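PDB 4KW3: initiator protein NS1 from Human bocavirus, which probably binds the viral origin of replication and nicks one DNA strand to start rolling-circle replication, this chain being its N-terminal origin-recognition and nickase domain. Local coordinates for residues R156-P160 / E161-I165; K28-E31 / W32-H35; C134-F137 / Y138-L142; R148-S151 / L152-T155. All blocks are in the same frame, centred on the assembly; numbering follows the deposited sequence.

Contact 1 of 4, residues R156-P160 / E161-I165; sequences RPFEP and EEADI
The long chain of Arg-156 starts with CG between the backbone N and the carbonyl carbon (chi1 52°) and runs extended as far as NE, which carries its guanidinium to the carboxylate of Glu-162. That carboxylate reaches back from the first turn of helix 160-177, its CG beside its own backbone N (chi1 -57°). The two flat groups meet end-on and nearly coplanar. NH1 of Arg-156 bonds OE1 of Glu-162 at 2.7 Å, NH2 of Arg-156 bonds OE2 of Glu-162 at 2.8 Å, and both bonds use syn lone pairs. On its anti side, somewhat out of the carboxylate plane, OE1 of Glu-162 also accepts the backbone N of Glu-159 at 2.6 Å. Glu-159 is the N-cap, so this bond returns from three residues into the helix, as in one half of a capping box; the Glu-159 chain runs alongside that of Glu-162 before its carboxylate bends off. Next to it, CB of Phe-158 packs on CB of Ala-163 at 3.9 Å, and the helix bond from Ala-163 N to Glu-159 O closes the turn. Glu-161 reaches across to a salt bridge with Lys-30. The three N-H donors on one carboxylate fix its rotation, and probably help keep this buried acid ionised.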
# COMPACT_ATOMS: atom_id res chain seq x y z
N ARG A 156 10.36 -18.29 15.60
CA ARG A 156 11.26 -19.29 15.05
C ARG A 156 12.33 -18.62 14.18
O ARG A 156 12.16 -17.48 13.78
CB ARG A 156 10.49 -20.33 14.23
CG ARG A 156 9.59 -19.76 13.19
CD ARG A 156 9.21 -20.82 12.16
NE ARG A 156 8.30 -20.28 11.15
CZ ARG A 156 8.70 -19.75 10.00
NH1 ARG A 156 9.99 -19.71 9.70
NH2 ARG A 156 7.81 -19.28 9.12
N PRO A 157 13.45 -19.32 13.93
CA PRO A 157 14.39 -18.74 12.97
C PRO A 157 13.83 -18.74 11.57
O PRO A 157 12.82 -19.40 11.32
CB PRO A 157 15.61 -19.66 13.08
CG PRO A 157 15.10 -20.92 13.68
CD PRO A 157 14.03 -20.48 14.63
N PHE A 158 14.47 -18.00 10.66
CA PHE A 158 14.05 -17.95 9.27
C PHE A 158 14.28 -19.29 8.61
O PHE A 158 15.29 -19.94 8.86
CB PHE A 158 14.85 -16.89 8.48
CG PHE A 158 14.53 -15.46 8.88
CD1 PHE A 158 13.24 -15.08 9.20
CD2 PHE A 158 15.54 -14.50 8.92
CE1 PHE A 158 12.97 -13.77 9.57
CE2 PHE A 158 15.27 -13.20 9.29
CZ PHE A 158 13.98 -12.83 9.62
N GLU A 159 13.35 -19.69 7.76
CA GLU A 159 13.58 -20.78 6.83
C GLU A 159 14.48 -20.21 5.75
O GLU A 159 14.56 -18.98 5.60
CB GLU A 159 12.25 -21.26 6.24
CG GLU A 159 11.36 -21.94 7.25
CD GLU A 159 12.00 -23.19 7.83
OE1 GLU A 159 12.37 -24.10 7.05
OE2 GLU A 159 12.16 -23.26 9.07
N PRO A 160 15.17 -21.08 5.00
CA PRO A 160 16.16 -20.59 4.03
C PRO A 160 15.61 -19.58 3.01
O PRO A 160 16.22 -18.53 2.84
CB PRO A 160 16.62 -21.87 3.32
CG PRO A 160 16.43 -22.92 4.32
CD PRO A 160 15.20 -22.55 5.12
N GLU A 161 14.50 -19.89 2.36
CA GLU A 161 13.90 -18.96 1.41
C GLU A 161 13.48 -17.64 2.05
O GLU A 161 13.57 -16.59 1.43
CB GLU A 161 12.72 -19.61 0.70
CG GLU A 161 13.11 -20.28 -0.58
CD GLU A 161 12.11 -21.31 -1.01
OE1 GLU A 161 11.56 -22.00 -0.12
OE2 GLU A 161 11.85 -21.42 -2.22
N GLU A 162 12.99 -17.71 3.29
CA GLU A 162 12.63 -16.51 4.04
C GLU A 162 13.87 -15.64 4.27
O GLU A 162 13.80 -14.42 4.19
CB GLU A 162 11.97 -16.86 5.37
CG GLU A 162 10.74 -17.73 5.26
CD GLU A 162 10.22 -18.17 6.62
OE1 GLU A 162 11.05 -18.45 7.52
OE2 GLU A 162 8.98 -18.22 6.81
N ALA A 163 14.99 -16.29 4.57
CA ALA A 163 16.24 -15.59 4.81
C ALA A 163 16.78 -14.95 3.51
O ALA A 163 17.41 -13.89 3.54
CB ALA A 163 17.26 -16.53 5.40
N ASP A 164 16.51 -15.59 2.39
CA ASP A 164 16.88 -15.04 1.09
C ASP A 164 16.21 -13.69 0.82
O ASP A 164 16.87 -12.72 0.42
CB ASP A 164 16.52 -16.04 -0.01
CG ASP A 164 16.73 -15.48 -1.39
OD1 ASP A 164 17.91 -15.31 -1.79
OD2 ASP A 164 15.72 -15.21 -2.08
N ILE A 165 14.91 -13.62 1.08
CA ILE A 165 14.15 -12.38 0.95
C ILE A 165 14.71 -11.30 1.88
O ILE A 165 14.90 -10.16 1.47
CB ILE A 165 12.66 -12.63 1.26
CG1 ILE A 165 12.04 -13.54 0.19
CG2 ILE A 165 11.89 -11.30 1.39
CD1 ILE A 165 10.66 -14.01 0.52

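Contact 2 of 4, residues K28-E31 / W32-H35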
# COMPACT_ATOMS: atom_id res chain seq x y z
N LYS A 28 4.69 -13.56 -6.15
CA LYS A 28 3.44 -14.30 -6.43
C LYS A 28 3.66 -15.82 -6.26
O LYS A 28 2.89 -16.50 -5.59
CB LYS A 28 2.86 -14.02 -7.81
CG LYS A 28 2.66 -12.56 -8.13
CD LYS A 28 1.94 -12.36 -9.46
CE LYS A 28 0.47 -12.72 -9.37
NZ LYS A 28 -0.30 -11.89 -8.38
N GLU A 29 4.72 -16.32 -6.87
CA GLU A 29 5.01 -17.74 -6.86
C GLU A 29 5.25 -18.26 -5.46
O GLU A 29 4.97 -19.41 -5.18
CB GLU A 29 6.25 -17.99 -7.71
CG GLU A 29 6.08 -17.56 -9.16
CD GLU A 29 7.37 -17.63 -9.94
OE1 GLU A 29 8.45 -17.70 -9.31
OE2 GLU A 29 7.31 -17.64 -11.19
N LYS A 30 5.76 -17.42 -4.58
CA LYS A 30 6.18 -17.85 -3.24
C LYS A 30 5.59 -16.96 -2.15
O LYS A 30 6.28 -16.59 -1.19
CB LYS A 30 7.71 -17.85 -3.16
CG LYS A 30 8.36 -18.81 -4.14
CD LYS A 30 9.87 -18.83 -4.00
CE LYS A 30 10.46 -20.10 -4.60
NZ LYS A 30 9.90 -21.31 -3.94
N GLU A 31 4.30 -16.64 -2.27
CA GLU A 31 3.67 -15.63 -1.41
C GLU A 31 3.59 -16.01 0.08
O GLU A 31 3.62 -15.13 0.96
CB GLU A 31 2.29 -15.26 -1.96
CG GLU A 31 1.59 -14.12 -1.23
CD GLU A 31 0.12 -14.01 -1.60
OE1 GLU A 31 -0.72 -14.47 -0.79
OE2 GLU A 31 -0.20 -13.50 -2.70
N TRP A 32 3.50 -17.31 0.37
CA TRP A 32 3.44 -17.79 1.76
C TRP A 32 4.66 -17.34 2.58
O TRP A 32 4.54 -17.12 3.79
CB TRP A 32 3.27 -19.31 1.82
CG TRP A 32 4.43 -20.02 1.22
CD1 TRP A 32 5.60 -20.37 1.85
CD2 TRP A 32 4.55 -20.45 -0.14
NE1 TRP A 32 6.44 -20.99 0.96
CE2 TRP A 32 5.82 -21.06 -0.27
CE3 TRP A 32 3.71 -20.39 -1.25
CZ2 TRP A 32 6.27 -21.60 -1.48
CZ3 TRP A 32 4.15 -20.93 -2.45
CH2 TRP A 32 5.43 -21.53 -2.55
N LEU A 33 5.81 -17.19 1.94
CA LEU A 33 6.97 -16.58 2.59
C LEU A 33 6.65 -15.17 3.12
O LEU A 33 7.04 -14.82 4.24
CB LEU A 33 8.16 -16.51 1.62
CG LEU A 33 8.66 -17.82 1.00
CD1 LEU A 33 9.76 -17.53 -0.02
CD2 LEU A 33 9.15 -18.78 2.07
N LEU A 34 5.92 -14.38 2.32
CA LEU A 34 5.56 -13.04 2.77
C LEU A 34 4.54 -13.11 3.89
O LEU A 34 4.58 -12.27 4.81
CB LEU A 34 5.07 -12.11 1.64
CG LEU A 34 6.11 -11.76 0.58
CD1 LEU A 34 5.58 -10.74 -0.39
CD2 LEU A 34 7.44 -11.31 1.19
N HIS A 35 3.65 -14.11 3.85
CA HIS A 35 2.66 -14.29 4.91
C HIS A 35 3.39 -14.38 6.24
O HIS A 35 2.97 -13.77 7.23
CB HIS A 35 1.80 -15.56 4.73
CG HIS A 35 1.00 -15.59 3.46
ND1 HIS A 35 0.48 -16.75 2.94
CD2 HIS A 35 0.64 -14.60 2.61
CE1 HIS A 35 -0.16 -16.48 1.82
NE2 HIS A 35 -0.08 -15.18 1.60
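At the start of helix 31-38 the side chains of Glu-31 and His-35, one turn apart, are joined by a His-carboxylate hydrogen bond, while Trp-32 folds back over the chain that leads into the helix. NE2 of His-35 donates to OE1 of Glu-31 at 2.6 Å, with an N-H...O angle of 153°. The oxygen lies close to the imidazole plane and uses its anti lone pair, although carboxylate and ring are steeply turned against each other. Glu-31 gets there with CG anti to its backbone N (chi1 -174°) and the rest of the chain extended. The backbone O of Glu-31 sits over one face of the same imidazole and also accepts the helix bond from His-35 N at 3.1 Å. The carboxylate has further partners: OE1 meets Ser-220 OG and OE2 takes Ser-221 N, so both oxygens of this buried acid are satisfied. Phe-74 meets the His-35 ring from helix 74-94.

The indole of Trp-32, thrown back by a chi1 of 63°, lays its six-membered ring over Lys-30, whose CA stands 3.9 Å from the ring centroid in a CH-pi contact. Alongside, CB of Lys-30 touches CD1 of Leu-33 at 3.8 Å, and the two side chains point the same way. Glu-31 and His-35 thus make the i to i+4 acid-imidazole pair of a helix's first turn, tied here to the 220-221 loop.

Contact 3 of 4, residues C134-F137 / Y138-L142; sequences CAQF and YGLIL
Phe-137 and Ile-141, one turn apart on helix 134-149, slant across each other on one flank of the helix. CD1 and CE1 of Phe-137 lie against the CG1-CD1 arm of Ile-141, which comes in obliquely to the ring, with CE1 of Phe-137 at 4.0 Å from CD1 of Ile-141. The phenyl group swings out on the side opposite its backbone N (chi1 -160°), whereas the longer branch of Ile-141 lies beside its own N (chi1 -77°), and these two choices bring ring and branch together. In the backbone behind this pair, Ile-141 N bonds Phe-137 O at 3.0 Å.

Tyr-138 heads off along a different side of the helix. Its CB rests 3.3 Å from Cys-134 O, its N donates to that same oxygen at 2.8 Å, and farther out CD1 of Leu-142 lies over one face of its ring, toward the rim. On the more open side, CG of Leu-140 sits 3.3 Å from Gln-136 O, and the amide of Gln-136 reaches out to Lys-93.

Phe-137 meets Tyr-18 edge-to-face and, with Ile-141, packs on Met-185 and on helix 74-94; Tyr-138 and Leu-142 lean on Ala-172 of helix 160-177. The side chain of Ile-141 is about 10 Å from that of His-115, and that of Phe-137 about 10 Å from that of His-117, both predicted metal ligands. This is a helix packed on the central sheet of the alpha/beta nuclease fold of HUH (His-hydrophobe-His) endonucleases.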
# COMPACT_ATOMS: atom_id res chain seq x y z
N CYS A 134 13.40 10.07 -3.65
CA CYS A 134 13.07 8.68 -3.89
C CYS A 134 13.94 7.65 -3.15
O CYS A 134 13.41 6.75 -2.51
CB CYS A 134 13.05 8.35 -5.39
SG CYS A 134 11.52 8.80 -6.21
N ALA A 135 15.26 7.76 -3.25
CA ALA A 135 16.13 6.76 -2.61
C ALA A 135 16.00 6.77 -1.08
O ALA A 135 15.92 5.71 -0.45
CB ALA A 135 17.58 6.97 -3.04
N GLN A 136 15.97 7.96 -0.51
CA GLN A 136 15.80 8.14 0.91
C GLN A 136 14.48 7.50 1.36
O GLN A 136 14.45 6.75 2.34
CB GLN A 136 15.83 9.63 1.24
CG GLN A 136 15.62 10.00 2.68
CD GLN A 136 15.33 11.48 2.87
OE1 GLN A 136 15.08 12.21 1.90
NE2 GLN A 136 15.40 11.95 4.11
N PHE A 137 13.42 7.79 0.62
CA PHE A 137 12.09 7.29 0.92
C PHE A 137 12.11 5.76 0.84
O PHE A 137 11.60 5.08 1.72
CB PHE A 137 11.07 7.87 -0.06
CG PHE A 137 9.63 7.82 0.42
CD1 PHE A 137 9.30 7.15 1.60
CD2 PHE A 137 8.62 8.43 -0.31
CE1 PHE A 137 7.98 7.10 2.05
CE2 PHE A 137 7.30 8.37 0.12
CZ PHE A 137 6.98 7.71 1.31
N TYR A 138 12.71 5.25 -0.23
CA TYR A 138 12.90 3.82 -0.45
C TYR A 138 13.59 3.16 0.75
O TYR A 138 13.17 2.09 1.20
CB TYR A 138 13.74 3.59 -1.70
CG TYR A 138 13.81 2.15 -2.18
CD1 TYR A 138 12.66 1.37 -2.29
CD2 TYR A 138 15.02 1.58 -2.56
CE1 TYR A 138 12.72 0.05 -2.75
CE2 TYR A 138 15.10 0.28 -3.01
CZ TYR A 138 13.95 -0.48 -3.10
OH TYR A 138 14.04 -1.78 -3.55
N GLY A 139 14.64 3.80 1.26
CA GLY A 139 15.40 3.24 2.36
C GLY A 139 14.63 3.21 3.66
O GLY A 139 14.68 2.25 4.41
N LEU A 140 13.90 4.29 3.94
CA LEU A 140 13.04 4.34 5.09
C LEU A 140 11.96 3.25 5.02
O LEU A 140 11.62 2.64 6.04
CB LEU A 140 12.40 5.72 5.18
CG LEU A 140 13.35 6.90 5.42
CD1 LEU A 140 12.55 8.20 5.41
CD2 LEU A 140 14.07 6.73 6.72
N ILE A 141 11.41 3.02 3.83
CA ILE A 141 10.38 2.00 3.66
C ILE A 141 10.96 0.64 3.95
O ILE A 141 10.36 -0.15 4.67
CB ILE A 141 9.76 1.99 2.25
CG1 ILE A 141 8.78 3.16 2.10
CG2 ILE A 141 9.03 0.68 1.99
CD1 ILE A 141 8.33 3.41 0.66
N LEU A 142 12.14 0.38 3.38
CA LEU A 142 12.82 -0.89 3.58
C LEU A 142 13.17 -1.13 5.05
O LEU A 142 13.05 -2.25 5.54
CB LEU A 142 14.07 -0.99 2.70
CG LEU A 142 13.80 -1.09 1.19
CD1 LEU A 142 15.09 -0.89 0.36
CD2 LEU A 142 13.08 -2.40 0.80

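Contact 4 of 4, residues R148-S151 / L152-T155; sequences RCKS and LLAT
Leu-152 and Cys-149 form the buried side of this turn, and Lys-150 with Leu-153 the more exposed one, though Leu-153 also touches Phe-158. CB of Leu-152 lies 3.4 Å from Cys-149 O, and its N makes only a weak bond to that oxygen. The rest of Leu-152 turns inward, CG pointing back from its N (chi1 177°), toward Leu-37, Phe-158 and Glu-162.

Toward solvent the side chains touch more loosely. CD1 of Leu-153 is 4.2 Å from CG of Lys-150, and the lysine chain runs on extended, away from the turn. Backbone bonds cross here too. Leu-153 N reaches Lys-150 O at 2.9 Å and Ala-154 N reaches Ser-151 O at 3.0 Å; both span only three residues, and each donor stands well above the carbonyl plane. Ser-151 folds its hydroxyl back between its own N and carbonyl carbon (chi1 68°) and donates to Arg-148 O at 2.6 Å, an oxygen that Ser-151 N also uses.

The turn carries the chain on from helix 134-149, with Cys-149 wedged against Phe-166 and Leu-169 of helix 160-177 and Leu-37 of helix 31-38.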
# COMPACT_ATOMS: atom_id res chain seq x y z
N ARG A 148 9.94 -5.41 10.55
CA ARG A 148 8.75 -6.23 10.69
C ARG A 148 9.10 -7.70 10.47
O ARG A 148 8.62 -8.58 11.20
CB ARG A 148 7.65 -5.77 9.72
CG ARG A 148 6.44 -6.65 9.77
CD ARG A 148 5.68 -6.49 11.07
NE ARG A 148 5.02 -7.74 11.43
CZ ARG A 148 3.77 -7.84 11.89
NH1 ARG A 148 3.01 -6.76 12.03
NH2 ARG A 148 3.29 -9.04 12.20
N CYS A 149 9.97 -7.96 9.49
CA CYS A 149 10.47 -9.31 9.22
C CYS A 149 11.06 -9.98 10.44
O CYS A 149 10.91 -11.18 10.64
CB CYS A 149 11.54 -9.29 8.12
SG CYS A 149 10.88 -9.05 6.46
N LYS A 150 11.74 -9.19 11.25
CA LYS A 150 12.43 -9.71 12.42
C LYS A 150 11.46 -10.18 13.52
O LYS A 150 11.85 -10.94 14.40
CB LYS A 150 13.43 -8.69 12.94
CG LYS A 150 14.64 -8.54 12.05
CD LYS A 150 15.46 -7.36 12.50
CE LYS A 150 16.57 -7.07 11.53
NZ LYS A 150 17.17 -5.77 11.88
N SER A 151 10.22 -9.69 13.50
CA SER A 151 9.24 -10.10 14.52
C SER A 151 8.96 -11.61 14.45
O SER A 151 8.74 -12.26 15.49
CB SER A 151 7.95 -9.29 14.42
OG SER A 151 7.27 -9.61 13.23
N LEU A 152 9.02 -12.16 13.24
CA LEU A 152 8.94 -13.61 13.05
C LEU A 152 9.97 -14.34 13.89
O LEU A 152 9.72 -15.44 14.38
CB LEU A 152 9.14 -13.96 11.57
CG LEU A 152 9.16 -15.45 11.23
CD1 LEU A 152 7.87 -16.10 11.70
CD2 LEU A 152 9.38 -15.69 9.73
N LEU A 153 11.14 -13.72 14.08
CA LEU A 153 12.22 -14.36 14.83
C LEU A 153 11.87 -14.64 16.30
O LEU A 153 12.52 -15.45 16.93
CB LEU A 153 13.53 -13.56 14.72
CG LEU A 153 14.15 -13.43 13.33
CD1 LEU A 153 15.35 -12.49 13.36
CD2 LEU A 153 14.56 -14.78 12.74
N ALA A 154 10.86 -13.97 16.85
CA ALA A 154 10.44 -14.29 18.22
C ALA A 154 9.79 -15.67 18.32
O ALA A 154 9.69 -16.25 19.40
CB ALA A 154 9.50 -13.24 18.76
N THR A 155 9.36 -16.20 17.17
CA THR A 155 8.65 -17.46 17.12
C THR A 155 9.53 -18.58 16.59
O THR A 155 9.47 -19.70 17.09
CB THR A 155 7.43 -17.35 16.20
OG1 THR A 155 6.52 -16.39 16.74
CG2 THR A 155 6.73 -18.69 16.07

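From the N terminus the order is contact 2, contact 3, contact 4, contact 1. All four are local and in series, so none nests in or crosses another, and none closes a long loop. Contact 2 starts helix 31-38; contacts 3 and 4 lie toward the two ends of helix 134-149, about 21 Å apart between centres; contact 1 brings the following loop into helix 160-177. Contact 1 touches both contact 2 and contact 4: Leu-33 of contact 2 packs on Ile-165 and Glu-162, and Phe-158 and Glu-162 pack on contact 4. Contact 3 touches none of the others and ties its helix to the sheet, to helix 74-94 and to helix 160-177.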